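Local coordinates for putative c-1-tetrahydrofolate synthase, cytoplasmic (Leishmania major, PDB 4A26), which probably catalyses both the NAD(P)-dependent oxidation of 5,10-methylenetetrahydrofolate and the hydrolysis of the resulting methenyl compound to 10-formyltetrahydrofolate, at residues I43-R48 and E76-E81; D123-L128 and T145-K150; A164-V169 and T210-I215. All blocks are in the same frame, centred on the assembly; numbering follows the deposited sequence.

How the interactions relate
All three contacts come in series along the chain, and none nests within or crosses another. Interaction 1 comes first. It closes a loop that runs from strand 39-45 through helix 49-64 and strand 68-74, all within the catalytic domain. Interaction 2 follows and closes a shorter loop that contains helix 129-136. It sets the turn before that helix against the start of helix 147-159, near where the catalytic and NAD(P)-binding domains join. Helix 147-159 leads into strand 167-171, where interaction 3 opens. Interaction 3 closes over strand 191-195 and its flanking helices, inside the NAD(P)-binding sheet. Interactions 1 and 3 lie on opposite sides of the chain's centre, about 42 Å apart between centres.

Interaction 1: I43-R48 and E76-E81; sequences IIVGQR and EDISQE
E76 reaches across the turn at G46 and Q47 with its side chain from CB to OE1. Its CB lies 3.5 Å from G46 CA. CG is also next to this CA, at 3.8 Å. With CG anti to the backbone N (chi1 -163°) and the chain extended beyond it, the carboxylate is carried past the glycine towards Q47. CD still passes within 4.0 Å of G46 CA. At the tip, E76 OE1 accepts a hydrogen bond of 3.3 Å from Q47 N. The N-H points at the oxygen at 155° and meets it nearly along its C-O axis. One end of the carboxylate is thus tied to the backbone just after the strand. G46 has no side chain, so the glutamate can lie close over its CA.

A second, apolar contact lies nearer the E76 backbone. V45 CG1 meets I78 CG2 at 4.0 Å, and the two side chains cross at about a right angle. The polar bond and this methyl contact together join the end of one strand to the loop that follows its neighbour.

Residues 43-45 end strand 39-45, the middle strand of a three-stranded parallel sheet, and G46 to R48 turn out of it. Strand 68-74 pairs with it and runs into 76-81, which opens helix 80-91. V45 also packs on L83 of that helix, as part of the alpha/beta layering of the catalytic domain.

Interaction 2: D123-L128 and T145-K150; sequences DADALL and TPCTAK
D123 OD2 is gripped by two donors, L128 N and N131 ND2, and so braces the turn that presents A124, D125 and A126 to P146 and C147. The bond from L128 N is 2.9 Å long and nearly straight, at 169°. It comes in on the syn side, 32° out of the carboxylate plane. D123 OD1 takes a weak bond from L127 N. Residues 123-126 form a type I beta turn, with A126 N bonded to D123 O.

A126 makes the apolar part of the contact. Its CB points at segment 145-150 and sits 3.7 Å from P146 N and 4.0 Å from P146 CD. P146 is the N-cap residue of helix 147-159, so the alanine methyl packs where that helix begins. The turn before helix 129-136 thus meets the start of helix 147-159, near where the two domains join. In enzymes of this family the active-site cleft lies between these domains.

C147 SG stands anti to its own carbonyl carbon (chi1 -62°), which turns it towards two oxygens of the turn. A124 O is 4.0 Å from SG. D125 CB points away from segment 145-150, but D125 OD1 still approaches C147 SG, 3.8 Å away. D125 O lies against P146 CA, at 3.8 Å. N288 ND2 of helix 279-297 bonds to both A124 O and T145 O, bridging the two segments.

Interaction 3: A164-V169 and T210-I215; sequences AGKRAV and TADIVI
Strands 167-169 and 213-215 run parallel, with axes 4.8 Å apart and 16° between their directions, and A168 and V169 pair with I213 and V214. R167 O accepts a bond from I213 N in the carbonyl plane. V169 N gives one to I213 O, and V169 O takes one of 3.0 Å from I215 N. D212, just before strand 213-215, takes a weak bond of 3.3 Å on OD2 from R167 N. D212 OD1 is salt-bridged to K230.

A168 CB meets I213 CB on one face of the sheet, at 4.1 Å. On the other face, that of V169 and V214, V169 CG2 touches A211 CB at 3.7 Å. The R167 chain bends at chi3 (85°), which brings its guanidinium to T210. T210 OG1 sits over one face of this group, about 3.1 Å above its plane. The charge of R167 is met by a salt bridge to D206 of the second subunit, whose Y207 adds a cation-pi contact.

Strand 167-171 stands between 191-195 and 213-216. The chain goes from strand 191-195 through helix 201-209, past 167-171, to 213-216. Such a parallel sheet with helical crossovers is typical of the Rossmann fold of NAD(P)-binding domains.

Interaction 1: I43-R48 and E76-E81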
loop_
_atom_site.group_PDB
_atom_site.type_symbol
_atom_site.label_atom_id
_atom_site.label_comp_id
_atom_site.label_asym_id
_atom_site.label_seq_id
_atom_site.Cartn_x
_atom_site.Cartn_y
_atom_site.Cartn_z
ATOM N N ILE A 43 0.701 25.145 6.805
ATOM C CA ILE A 43 0.708 26.164 5.770
ATOM C C ILE A 43 -0.697 26.263 5.192
ATOM O O ILE A 43 -1.273 25.264 4.772
ATOM C CB ILE A 43 1.723 25.847 4.651
ATOM C CG1 ILE A 43 3.143 25.795 5.214
ATOM C CG2 ILE A 43 1.661 26.904 3.570
ATOM C CD1 ILE A 43 4.190 25.356 4.210
ATOM N N ILE A 44 -1.252 27.469 5.207
ATOM C CA ILE A 44 -2.537 27.744 4.582
ATOM C C ILE A 44 -2.331 28.873 3.578
ATOM O O ILE A 44 -1.609 29.835 3.853
ATOM C CB ILE A 44 -3.626 28.116 5.624
ATOM C CG1 ILE A 44 -4.999 28.218 4.957
ATOM C CG2 ILE A 44 -3.288 29.422 6.333
ATOM C CD1 ILE A 44 -6.110 28.606 5.913
ATOM N N VAL A 45 -2.951 28.728 2.408
ATOM C CA VAL A 45 -2.812 29.685 1.317
ATOM C C VAL A 45 -4.177 30.291 1.013
ATOM O O VAL A 45 -5.172 29.577 0.871
ATOM C CB VAL A 45 -2.236 29.011 0.059
ATOM C CG1 VAL A 45 -2.198 29.992 -1.112
ATOM C CG2 VAL A 45 -0.849 28.464 0.350
ATOM N N GLY A 46 -4.214 31.613 0.916
ATOM C CA GLY A 46 -5.475 32.331 0.796
ATOM C C GLY A 46 -6.157 32.458 2.144
ATOM O O GLY A 46 -5.510 32.339 3.185
ATOM N N GLN A 47 -7.465 32.695 2.123
ATOM C CA GLN A 47 -8.209 33.066 3.328
ATOM C C GLN A 47 -9.589 32.398 3.403
ATOM O O GLN A 47 -10.556 33.004 3.867
ATOM C CB GLN A 47 -8.346 34.598 3.391
ATOM C CG GLN A 47 -7.047 35.344 3.720
ATOM C CD GLN A 47 -6.813 35.490 5.215
ATOM O OE1 GLN A 47 -7.513 36.248 5.893
ATOM N NE2 GLN A 47 -5.818 34.773 5.738
ATOM N N ARG A 48 -9.673 31.146 2.952
ATOM C CA ARG A 48 -10.906 30.361 3.078
ATOM C C ARG A 48 -11.262 30.177 4.552
ATOM O O ARG A 48 -10.410 29.774 5.345
ATOM C CB ARG A 48 -10.754 28.984 2.421
ATOM C CG ARG A 48 -11.191 28.923 0.972
ATOM C CD ARG A 48 -10.996 27.523 0.388
ATOM N NE ARG A 48 -12.108 27.140 -0.488
ATOM C CZ ARG A 48 -13.117 26.330 -0.154
ATOM N NH1 ARG A 48 -13.186 25.770 1.052
ATOM N NH2 ARG A 48 -14.069 26.071 -1.046
ATOM N N GLU A 76 -3.395 34.449 -1.273
ATOM C CA GLU A 76 -4.172 33.562 -2.138
ATOM C C GLU A 76 -3.580 33.438 -3.543
ATOM O O GLU A 76 -3.754 32.411 -4.198
ATOM C CB GLU A 76 -5.617 34.065 -2.231
ATOM C CG GLU A 76 -6.618 33.046 -2.756
ATOM C CD GLU A 76 -8.008 33.279 -2.199
ATOM O OE1 GLU A 76 -8.255 32.881 -1.036
ATOM O OE2 GLU A 76 -8.840 33.883 -2.913
ATOM N N ASP A 77 -2.883 34.483 -3.989
ATOM C CA ASP A 77 -2.382 34.581 -5.366
ATOM C C ASP A 77 -0.870 34.329 -5.464
ATOM O O ASP A 77 -0.208 34.826 -6.378
ATOM C CB ASP A 77 -2.738 35.961 -5.955
ATOM C CG ASP A 77 -2.078 37.124 -5.206
ATOM O OD1 ASP A 77 -1.735 36.973 -4.017
ATOM O OD2 ASP A 77 -1.907 38.201 -5.811
ATOM N N ILE A 78 -0.337 33.537 -4.538
ATOM C CA ILE A 78 1.112 33.353 -4.408
ATOM C C ILE A 78 1.659 32.274 -5.348
ATOM O O ILE A 78 0.935 31.356 -5.747
ATOM C CB ILE A 78 1.491 33.005 -2.948
ATOM C CG1 ILE A 78 2.976 33.263 -2.695
ATOM C CG2 ILE A 78 1.124 31.560 -2.622
ATOM C CD1 ILE A 78 3.331 33.323 -1.240
ATOM N N SER A 79 2.942 32.398 -5.689
ATOM C CA SER A 79 3.621 31.457 -6.577
ATOM C C SER A 79 3.723 30.063 -5.981
ATOM O O SER A 79 3.768 29.905 -4.763
ATOM C CB SER A 79 5.041 31.940 -6.868
ATOM O OG SER A 79 5.039 33.203 -7.496
ATOM N N GLN A 80 3.775 29.060 -6.853
ATOM C CA GLN A 80 4.146 27.706 -6.459
ATOM C C GLN A 80 5.542 27.720 -5.842
ATOM O O GLN A 80 5.759 27.142 -4.775
ATOM C CB GLN A 80 4.135 26.780 -7.677
ATOM C CG GLN A 80 4.443 25.316 -7.375
ATOM C CD GLN A 80 3.287 24.598 -6.719
ATOM O OE1 GLN A 80 2.137 24.749 -7.129
ATOM N NE2 GLN A 80 3.587 23.800 -5.699
ATOM N N GLU A 81 6.479 28.384 -6.522
ATOM C CA GLU A 81 7.873 28.461 -6.069
ATOM C C GLU A 81 7.941 28.992 -4.637
ATOM O O GLU A 81 8.607 28.405 -3.785
ATOM C CB GLU A 81 8.711 29.355 -7.001
ATOM C CG GLU A 81 10.138 28.847 -7.294
ATOM C CD GLU A 81 11.070 28.872 -6.080
ATOM O OE1 GLU A 81 10.896 28.031 -5.168
ATOM O OE2 GLU A 81 11.996 29.717 -6.051
#

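Interaction 2: D123-L128 and T145-K150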
loop_
_atom_site.group_PDB
_atom_site.type_symbol
_atom_site.label_atom_id
_atom_site.label_comp_id
_atom_site.label_asym_id
_atom_site.label_seq_id
_atom_site.Cartn_x
_atom_site.Cartn_y
_atom_site.Cartn_z
ATOM N N ASP A 123 6.265 14.552 7.542
ATOM C CA ASP A 123 4.991 14.429 6.835
ATOM C C ASP A 123 3.887 13.949 7.785
ATOM O O ASP A 123 3.469 12.792 7.740
ATOM C CB ASP A 123 5.170 13.464 5.654
ATOM C CG ASP A 123 3.890 13.224 4.873
ATOM O OD1 ASP A 123 2.992 14.088 4.877
ATOM O OD2 ASP A 123 3.786 12.157 4.237
ATOM N N ALA A 124 3.402 14.858 8.625
ATOM C CA ALA A 124 2.461 14.517 9.699
ATOM C C ALA A 124 1.142 13.883 9.230
ATOM O O ALA A 124 0.545 13.089 9.962
ATOM C CB ALA A 124 2.173 15.752 10.551
ATOM N N ASP A 125 0.681 14.240 8.033
ATOM C CA ASP A 125 -0.544 13.649 7.474
ATOM C C ASP A 125 -0.284 12.335 6.719
ATOM O O ASP A 125 -1.227 11.600 6.410
ATOM C CB ASP A 125 -1.280 14.651 6.564
ATOM C CG ASP A 125 -2.362 15.441 7.302
ATOM O OD1 ASP A 125 -3.035 14.851 8.182
ATOM O OD2 ASP A 125 -2.552 16.641 6.981
ATOM N N ALA A 126 0.983 12.037 6.437
ATOM C CA ALA A 126 1.361 10.816 5.723
ATOM C C ALA A 126 0.825 10.812 4.292
ATOM O O ALA A 126 0.299 9.798 3.822
ATOM C CB ALA A 126 0.875 9.588 6.473
ATOM N N LEU A 127 0.966 11.949 3.613
ATOM C CA LEU A 127 0.456 12.132 2.250
ATOM C C LEU A 127 1.491 11.808 1.160
ATOM O O LEU A 127 1.136 11.669 -0.010
ATOM C CB LEU A 127 -0.048 13.570 2.074
ATOM C CG LEU A 127 -1.338 13.896 2.831
ATOM C CD1 LEU A 127 -1.481 15.397 3.051
ATOM C CD2 LEU A 127 -2.551 13.335 2.100
ATOM N N LEU A 128 2.761 11.702 1.546
ATOM C CA LEU A 128 3.834 11.364 0.612
ATOM C C LEU A 128 3.730 9.899 0.186
ATOM O O LEU A 128 3.368 9.047 0.998
ATOM C CB LEU A 128 5.205 11.609 1.251
ATOM C CG LEU A 128 5.681 13.058 1.368
ATOM C CD1 LEU A 128 6.937 13.130 2.207
ATOM C CD2 LEU A 128 5.934 13.651 -0.002
ATOM N N THR A 145 1.334 7.230 10.116
ATOM C CA THR A 145 0.172 6.618 9.473
ATOM C C THR A 145 -0.873 7.711 9.281
ATOM O O THR A 145 -0.904 8.662 10.064
ATOM C CB THR A 145 -0.425 5.476 10.328
ATOM O OG1 THR A 145 -0.314 5.799 11.723
ATOM C CG2 THR A 145 0.312 4.179 10.065
ATOM N N PRO A 146 -1.715 7.598 8.232
ATOM C CA PRO A 146 -2.771 8.587 8.028
ATOM C C PRO A 146 -3.683 8.688 9.243
ATOM O O PRO A 146 -4.154 7.671 9.745
ATOM C CB PRO A 146 -3.530 8.048 6.812
ATOM C CG PRO A 146 -2.546 7.255 6.086
ATOM C CD PRO A 146 -1.677 6.623 7.129
ATOM N N CYS A 147 -3.922 9.914 9.696
ATOM C CA CYS A 147 -4.580 10.169 10.974
ATOM C C CYS A 147 -5.905 9.441 11.136
ATOM O O CYS A 147 -6.023 8.566 11.997
ATOM C CB CYS A 147 -4.785 11.666 11.164
ATOM S SG CYS A 147 -3.238 12.571 11.217
ATOM N N THR A 148 -6.895 9.790 10.316
ATOM C CA THR A 148 -8.220 9.179 10.423
ATOM C C THR A 148 -8.115 7.657 10.390
ATOM O O THR A 148 -8.746 6.968 11.191
ATOM C CB THR A 148 -9.173 9.664 9.317
ATOM O OG1 THR A 148 -9.339 11.081 9.423
ATOM C CG2 THR A 148 -10.536 8.999 9.443
ATOM N N ALA A 149 -7.289 7.147 9.482
ATOM C CA ALA A 149 -7.065 5.708 9.357
ATOM C C ALA A 149 -6.567 5.119 10.673
ATOM O O ALA A 149 -7.145 4.158 11.183
ATOM C CB ALA A 149 -6.074 5.424 8.237
ATOM N N LYS A 150 -5.510 5.710 11.226
ATOM C CA LYS A 150 -4.905 5.211 12.463
ATOM C C LYS A 150 -5.889 5.281 13.637
ATOM O O LYS A 150 -5.950 4.366 14.458
ATOM C CB LYS A 150 -3.626 5.989 12.794
ATOM C CG LYS A 150 -2.761 5.345 13.879
ATOM C CD LYS A 150 -1.834 6.355 14.547
ATOM C CE LYS A 150 -0.716 5.684 15.334
ATOM N NZ LYS A 150 0.269 6.690 15.845
#

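Interaction 3: A164-V169 and T210-I215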
loop_
_atom_site.group_PDB
_atom_site.type_symbol
_atom_site.label_atom_id
_atom_site.label_comp_id
_atom_site.label_asym_id
_atom_site.label_seq_id
_atom_site.Cartn_x
_atom_site.Cartn_y
_atom_site.Cartn_z
ATOM N N ALA A 164 -6.927 -9.417 15.029
ATOM C CA ALA A 164 -6.228 -10.624 14.572
ATOM C C ALA A 164 -7.160 -11.835 14.490
ATOM O O ALA A 164 -7.864 -12.145 15.450
ATOM C CB ALA A 164 -5.061 -10.932 15.484
ATOM N N GLY A 165 -7.160 -12.510 13.342
ATOM C CA GLY A 165 -7.970 -13.712 13.139
ATOM C C GLY A 165 -9.411 -13.455 12.726
ATOM O O GLY A 165 -10.197 -14.397 12.555
ATOM N N LYS A 166 -9.759 -12.184 12.548
ATOM C CA LYS A 166 -11.130 -11.798 12.241
ATOM C C LYS A 166 -11.292 -11.461 10.761
ATOM O O LYS A 166 -10.307 -11.227 10.054
ATOM C CB LYS A 166 -11.543 -10.599 13.098
ATOM C CG LYS A 166 -11.341 -10.799 14.605
ATOM C CD LYS A 166 -12.181 -11.949 15.148
ATOM C CE LYS A 166 -12.117 -12.018 16.661
ATOM N NZ LYS A 166 -13.133 -12.957 17.217
ATOM N N ARG A 167 -12.541 -11.462 10.301
ATOM C CA ARG A 167 -12.867 -11.042 8.949
ATOM C C ARG A 167 -13.286 -9.578 9.010
ATOM O O ARG A 167 -13.975 -9.164 9.940
ATOM C CB ARG A 167 -13.986 -11.909 8.371
ATOM C CG ARG A 167 -13.660 -13.400 8.383
ATOM C CD ARG A 167 -14.856 -14.288 8.072
ATOM N NE ARG A 167 -15.055 -14.453 6.634
ATOM C CZ ARG A 167 -15.707 -15.470 6.062
ATOM N NH1 ARG A 167 -16.244 -16.446 6.793
ATOM N NH2 ARG A 167 -15.821 -15.514 4.738
ATOM N N ALA A 168 -12.849 -8.794 8.030
ATOM C CA ALA A 168 -13.124 -7.361 8.002
ATOM C C ALA A 168 -13.532 -6.916 6.608
ATOM O O ALA A 168 -13.023 -7.424 5.606
ATOM C CB ALA A 168 -11.895 -6.579 8.460
ATOM N N VAL A 169 -14.448 -5.957 6.552
ATOM C CA VAL A 169 -14.837 -5.341 5.293
ATOM C C VAL A 169 -14.682 -3.832 5.408
ATOM O O VAL A 169 -15.230 -3.219 6.313
ATOM C CB VAL A 169 -16.281 -5.697 4.918
ATOM C CG1 VAL A 169 -16.718 -4.934 3.679
ATOM C CG2 VAL A 169 -16.409 -7.201 4.700
ATOM N N THR A 210 -20.465 -11.990 6.914
ATOM C CA THR A 210 -19.503 -12.661 7.789
ATOM C C THR A 210 -18.465 -11.712 8.404
ATOM O O THR A 210 -17.516 -12.168 9.038
ATOM C CB THR A 210 -18.768 -13.777 7.027
ATOM O OG1 THR A 210 -17.921 -13.197 6.029
ATOM C CG2 THR A 210 -19.766 -14.719 6.364
ATOM N N ALA A 211 -18.663 -10.403 8.244
ATOM C CA ALA A 211 -17.687 -9.407 8.694
ATOM C C ALA A 211 -17.779 -9.163 10.192
ATOM O O ALA A 211 -18.771 -8.619 10.681
ATOM C CB ALA A 211 -17.881 -8.094 7.950
ATOM N N ASP A 212 -16.730 -9.558 10.910
ATOM C CA ASP A 212 -16.615 -9.291 12.338
ATOM C C ASP A 212 -16.364 -7.807 12.594
ATOM O O ASP A 212 -16.736 -7.269 13.639
ATOM C CB ASP A 212 -15.490 -10.131 12.936
ATOM C CG ASP A 212 -15.802 -11.614 12.904
ATOM O OD1 ASP A 212 -16.773 -12.023 13.573
ATOM O OD2 ASP A 212 -15.088 -12.369 12.210
ATOM N N ILE A 213 -15.725 -7.157 11.630
ATOM C CA ILE A 213 -15.459 -5.729 11.684
ATOM C C ILE A 213 -15.978 -5.099 10.386
ATOM O O ILE A 213 -15.957 -5.735 9.330
ATOM C CB ILE A 213 -13.944 -5.469 11.879
ATOM C CG1 ILE A 213 -13.489 -6.079 13.219
ATOM C CG2 ILE A 213 -13.629 -3.979 11.809
ATOM C CD1 ILE A 213 -12.027 -5.888 13.543
ATOM N N VAL A 214 -16.476 -3.869 10.473
ATOM C CA VAL A 214 -16.969 -3.151 9.301
ATOM C C VAL A 214 -16.593 -1.684 9.402
ATOM O O VAL A 214 -16.876 -1.027 10.412
ATOM C CB VAL A 214 -18.499 -3.235 9.159
ATOM C CG1 VAL A 214 -18.949 -2.472 7.924
ATOM C CG2 VAL A 214 -18.964 -4.684 9.093
ATOM N N ILE A 215 -15.960 -1.177 8.346
ATOM C CA ILE A 215 -15.549 0.216 8.282
ATOM C C ILE A 215 -16.345 0.864 7.157
ATOM O O ILE A 215 -16.148 0.540 5.984
ATOM C CB ILE A 215 -14.030 0.349 8.026
ATOM C CG1 ILE A 215 -13.235 -0.617 8.912
ATOM C CG2 ILE A 215 -13.562 1.763 8.302
ATOM C CD1 ILE A 215 -13.477 -0.433 10.389
#